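Local coordinates for protein polyguluronate lyase (Corynebacterium sp., PDB 1UAI) that probably cleaves alginate as a lyase acting on its poly(alpha-L-guluronate) stretches, at residues 16-21 against 73-78. Residues are numbered along the deposited sequence; the frame is centred on the assembly and turned at random.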
ATOM      1  N   TRP A  16       1.290  -8.002 -10.138  1.00  5.31           N
ATOM      2  CA  TRP A  16       1.006  -6.671  -9.632  1.00  4.70           C
ATOM      3  C   TRP A  16       1.117  -5.658 -10.758  1.00  4.92           C
ATOM      4  O   TRP A  16       1.665  -5.946 -11.826  1.00  5.19           O
ATOM      5  CB  TRP A  16       2.029  -6.262  -8.566  1.00  5.16           C
ATOM      6  CG  TRP A  16       2.078  -7.143  -7.372  1.00  4.71           C
ATOM      7  CD1 TRP A  16       2.878  -8.231  -7.183  1.00  6.28           C
ATOM      8  CD2 TRP A  16       1.268  -7.026  -6.201  1.00  4.73           C
ATOM      9  NE1 TRP A  16       2.616  -8.802  -5.959  1.00  6.24           N
ATOM     10  CE2 TRP A  16       1.631  -8.081  -5.337  1.00  5.06           C
ATOM     11  CE3 TRP A  16       0.268  -6.132  -5.798  1.00  4.92           C
ATOM     12  CZ2 TRP A  16       1.028  -8.268  -4.090  1.00  6.26           C
ATOM     13  CZ3 TRP A  16      -0.332  -6.317  -4.559  1.00  5.20           C
ATOM     14  CH2 TRP A  16       0.052  -7.379  -3.719  1.00  6.53           C
ATOM     15  N   LYS A  17       0.570  -4.476 -10.506  1.00  5.50           N
ATOM     16  CA  LYS A  17       0.694  -3.341 -11.407  1.00  4.75           C
ATOM     17  C   LYS A  17       0.910  -2.193 -10.424  1.00  4.58           C
ATOM     18  O   LYS A  17       0.619  -2.336  -9.231  1.00  5.33           O
ATOM     19  CB  LYS A  17      -0.562  -3.109 -12.263  1.00  6.39           C
ATOM     20  CG  LYS A  17      -1.782  -2.575 -11.540  1.00  5.83           C
ATOM     21  CD  LYS A  17      -2.868  -2.182 -12.542  1.00  7.80           C
ATOM     22  CE  LYS A  17      -4.132  -1.705 -11.841  1.00  8.27           C
ATOM     23  NZ  LYS A  17      -5.179  -1.251 -12.801  1.00  9.96           N
ATOM     24  N   VAL A  18       1.446  -1.075 -10.897  1.00  4.80           N
ATOM     25  CA  VAL A  18       1.685   0.050 -10.008  1.00  5.03           C
ATOM     26  C   VAL A  18       0.947   1.304 -10.461  1.00  4.91           C
ATOM     27  O   VAL A  18       0.825   1.572 -11.662  1.00  5.18           O
ATOM     28  CB  VAL A  18       3.210   0.359  -9.892  1.00  5.82           C
ATOM     29  CG1 VAL A  18       3.753   0.881 -11.219  1.00  6.64           C
ATOM     30  CG2 VAL A  18       3.461   1.360  -8.764  1.00  6.33           C
ATOM     31  N   THR A  19       0.424   2.044  -9.486  1.00  5.26           N
ATOM     32  CA  THR A  19      -0.268   3.306  -9.732  1.00  5.82           C
ATOM     33  C   THR A  19       0.656   4.351  -9.120  1.00  5.01           C
ATOM     34  O   THR A  19       1.122   4.187  -7.988  1.00  5.95           O
ATOM     35  CB  THR A  19      -1.638   3.357  -9.038  1.00  6.53           C
ATOM     36  OG1 THR A  19      -2.446   2.268  -9.499  1.00  8.58           O
ATOM     37  CG2 THR A  19      -2.342   4.678  -9.343  1.00  7.81           C
ATOM     38  N   LEU A  20       0.908   5.419  -9.869  1.00  5.45           N
ATOM     39  CA  LEU A  20       1.838   6.462  -9.458  1.00  5.28           C
ATOM     40  C   LEU A  20       1.209   7.805  -9.101  1.00  5.12           C
ATOM     41  O   LEU A  20       0.019   8.027  -9.324  1.00  5.46           O
ATOM     42  CB  LEU A  20       2.854   6.664 -10.585  1.00  6.28           C
ATOM     43  CG  LEU A  20       3.571   5.389 -11.035  1.00  5.71           C
ATOM     44  CD1 LEU A  20       4.209   5.605 -12.398  1.00  6.96           C
ATOM     45  CD2 LEU A  20       4.610   4.992  -9.997  1.00  7.27           C
ATOM     46  N   PRO A  21       2.013   8.716  -8.524  1.00  4.83           N
ATOM     47  CA  PRO A  21       1.549  10.050  -8.137  1.00  5.51           C
ATOM     48  C   PRO A  21       1.878  11.097  -9.202  1.00  6.23           C
ATOM     49  O   PRO A  21       1.861  12.300  -8.933  1.00  7.11           O
ATOM     50  CB  PRO A  21       2.288  10.296  -6.832  1.00  5.77           C
ATOM     51  CG  PRO A  21       3.616   9.684  -7.108  1.00  5.27           C
ATOM     52  CD  PRO A  21       3.277   8.391  -7.834  1.00  5.15           C
ATOM     53  N   SER A  73       1.598   5.891  -4.602  1.00  5.08           N
ATOM     54  CA  SER A  73       2.597   5.171  -5.388  1.00  4.02           C
ATOM     55  C   SER A  73       2.330   3.839  -4.708  1.00  4.44           C
ATOM     56  O   SER A  73       2.825   3.578  -3.611  1.00  4.31           O
ATOM     57  CB  SER A  73       4.026   5.617  -5.124  1.00  5.10           C
ATOM     58  OG  SER A  73       4.877   4.849  -5.960  1.00  5.67           O
ATOM     59  N   GLU A  74       1.539   2.997  -5.356  1.00  4.52           N
ATOM     60  CA  GLU A  74       1.102   1.774  -4.709  1.00  5.74           C
ATOM     61  C   GLU A  74       0.833   0.628  -5.673  1.00  4.65           C
ATOM     62  O   GLU A  74       0.342   0.841  -6.783  1.00  6.04           O
ATOM     63  CB  GLU A  74      -0.174   2.134  -3.927  1.00  7.61           C
ATOM     64  CG  GLU A  74      -0.870   1.045  -3.131  1.00  7.40           C
ATOM     65  CD  GLU A  74      -2.158   1.554  -2.486  1.00  6.95           C
ATOM     66  OE1 GLU A  74      -2.981   2.172  -3.197  1.00  7.07           O
ATOM     67  OE2 GLU A  74      -2.358   1.337  -1.269  1.00  7.80           O
ATOM     68  N   LEU A  75       1.150  -0.586  -5.232  1.00  4.45           N
ATOM     69  CA  LEU A  75       0.926  -1.784  -6.030  1.00  4.84           C
ATOM     70  C   LEU A  75      -0.517  -2.257  -5.865  1.00  4.24           C
ATOM     71  O   LEU A  75      -1.091  -2.175  -4.774  1.00  5.39           O
ATOM     72  CB  LEU A  75       1.878  -2.898  -5.589  1.00  5.06           C
ATOM     73  CG  LEU A  75       3.374  -2.597  -5.697  1.00  5.10           C
ATOM     74  CD1 LEU A  75       4.168  -3.718  -5.036  1.00  5.80           C
ATOM     75  CD2 LEU A  75       3.771  -2.440  -7.156  1.00  6.63           C
ATOM     76  N   ARG A  76      -1.085  -2.751  -6.959  1.00  4.08           N
ATOM     77  CA  ARG A  76      -2.456  -3.252  -6.999  1.00  4.62           C
ATOM     78  C   ARG A  76      -2.377  -4.706  -7.464  1.00  4.49           C
ATOM     79  O   ARG A  76      -1.801  -4.999  -8.514  1.00  4.31           O
ATOM     80  CB  ARG A  76      -3.266  -2.404  -7.981  1.00  5.58           C
ATOM     81  CG  ARG A  76      -4.772  -2.575  -7.920  1.00  6.39           C
ATOM     82  CD  ARG A  76      -5.277  -3.824  -8.626  1.00  7.02           C
ATOM     83  NE  ARG A  76      -6.711  -3.699  -8.874  1.00  6.81           N
ATOM     84  CZ  ARG A  76      -7.583  -4.699  -8.807  1.00  6.32           C
ATOM     85  NH1 ARG A  76      -8.867  -4.468  -9.048  1.00  7.28           N
ATOM     86  NH2 ARG A  76      -7.178  -5.924  -8.495  1.00  6.14           N
ATOM     87  N   GLU A  77      -2.955  -5.614  -6.685  1.00  4.62           N
ATOM     88  CA  GLU A  77      -2.898  -7.039  -6.995  1.00  4.67           C
ATOM     89  C   GLU A  77      -3.494  -7.441  -8.339  1.00  4.32           C
ATOM     90  O   GLU A  77      -4.625  -7.081  -8.671  1.00  5.08           O
ATOM     91  CB  GLU A  77      -3.579  -7.848  -5.886  1.00  4.92           C
ATOM     92  CG  GLU A  77      -3.318  -9.349  -5.988  1.00  4.76           C
ATOM     93  CD  GLU A  77      -4.253 -10.185  -5.136  1.00  4.15           C
ATOM     94  OE1 GLU A  77      -5.056  -9.610  -4.374  1.00  4.82           O
ATOM     95  OE2 GLU A  77      -4.180 -11.429  -5.234  1.00  5.46           O
ATOM     96  N   MET A  78      -2.721  -8.205  -9.100  1.00  4.86           N
ATOM     97  CA  MET A  78      -3.153  -8.705 -10.395  1.00  5.07           C
ATOM     98  C   MET A  78      -3.052 -10.226 -10.338  1.00  5.89           C
ATOM     99  O   MET A  78      -2.706 -10.795  -9.302  1.00  6.16           O
ATOM    100  CB  MET A  78      -2.249  -8.160 -11.503  1.00  6.45           C
ATOM    101  CG  MET A  78      -2.199  -6.640 -11.589  1.00  6.39           C
ATOM    102  SD  MET A  78      -3.760  -5.869 -12.098  1.00  7.27           S
ATOM    103  CE  MET A  78      -3.666  -6.079 -13.884  1.00  8.66           C
TER
HETATM  104  O   HOH W   1      -7.145  -1.161 -10.518  1.00 14.75           O
HETATM  105  O   HOH W   2      -2.557   0.897  -7.126  1.00 11.86           O
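The carbonyl oxygen of E74 is gripped twice, by T19 N at 3.0 Å and by a water that also donates to T19 OG1, a hydroxyl hydrogen-bonded to E30 as well. T19 O in turn accepts from E74 N at 2.9 Å, closing one hydrogen-bonded antiparallel pair. K17 and R76 form the next, in which R76 N meets K17 O nearly straight (163°) while K17 N reaches R76 O at 3.1 Å. On the face carrying K17, T19, E74 and R76, the K17 chain, extended beyond CG, runs obliquely over R76, its CG 3.9 Å from R76 CB, and M78 SD rests against its CD. A second water accepts from both K17 NZ and R76 NE, bridging two like charges; E30, which thus holds both T19 and K17, forms a salt bridge with K17 and probably eases their repulsion. The other face is largely apolar, though H223, F190 N and W88 hold the E77 carboxylate there. W16 has CG anti to its carbonyl carbon (chi1 -60°), which swings the indole across the neighbouring strand until CE3 lies 3.6 Å from L75 CB and E77 CG sits over one ring face. W16 and L75 both press on L219 of strand 211-223 in the opposing sheet, lining the interior of a jellyroll beta-sandwich.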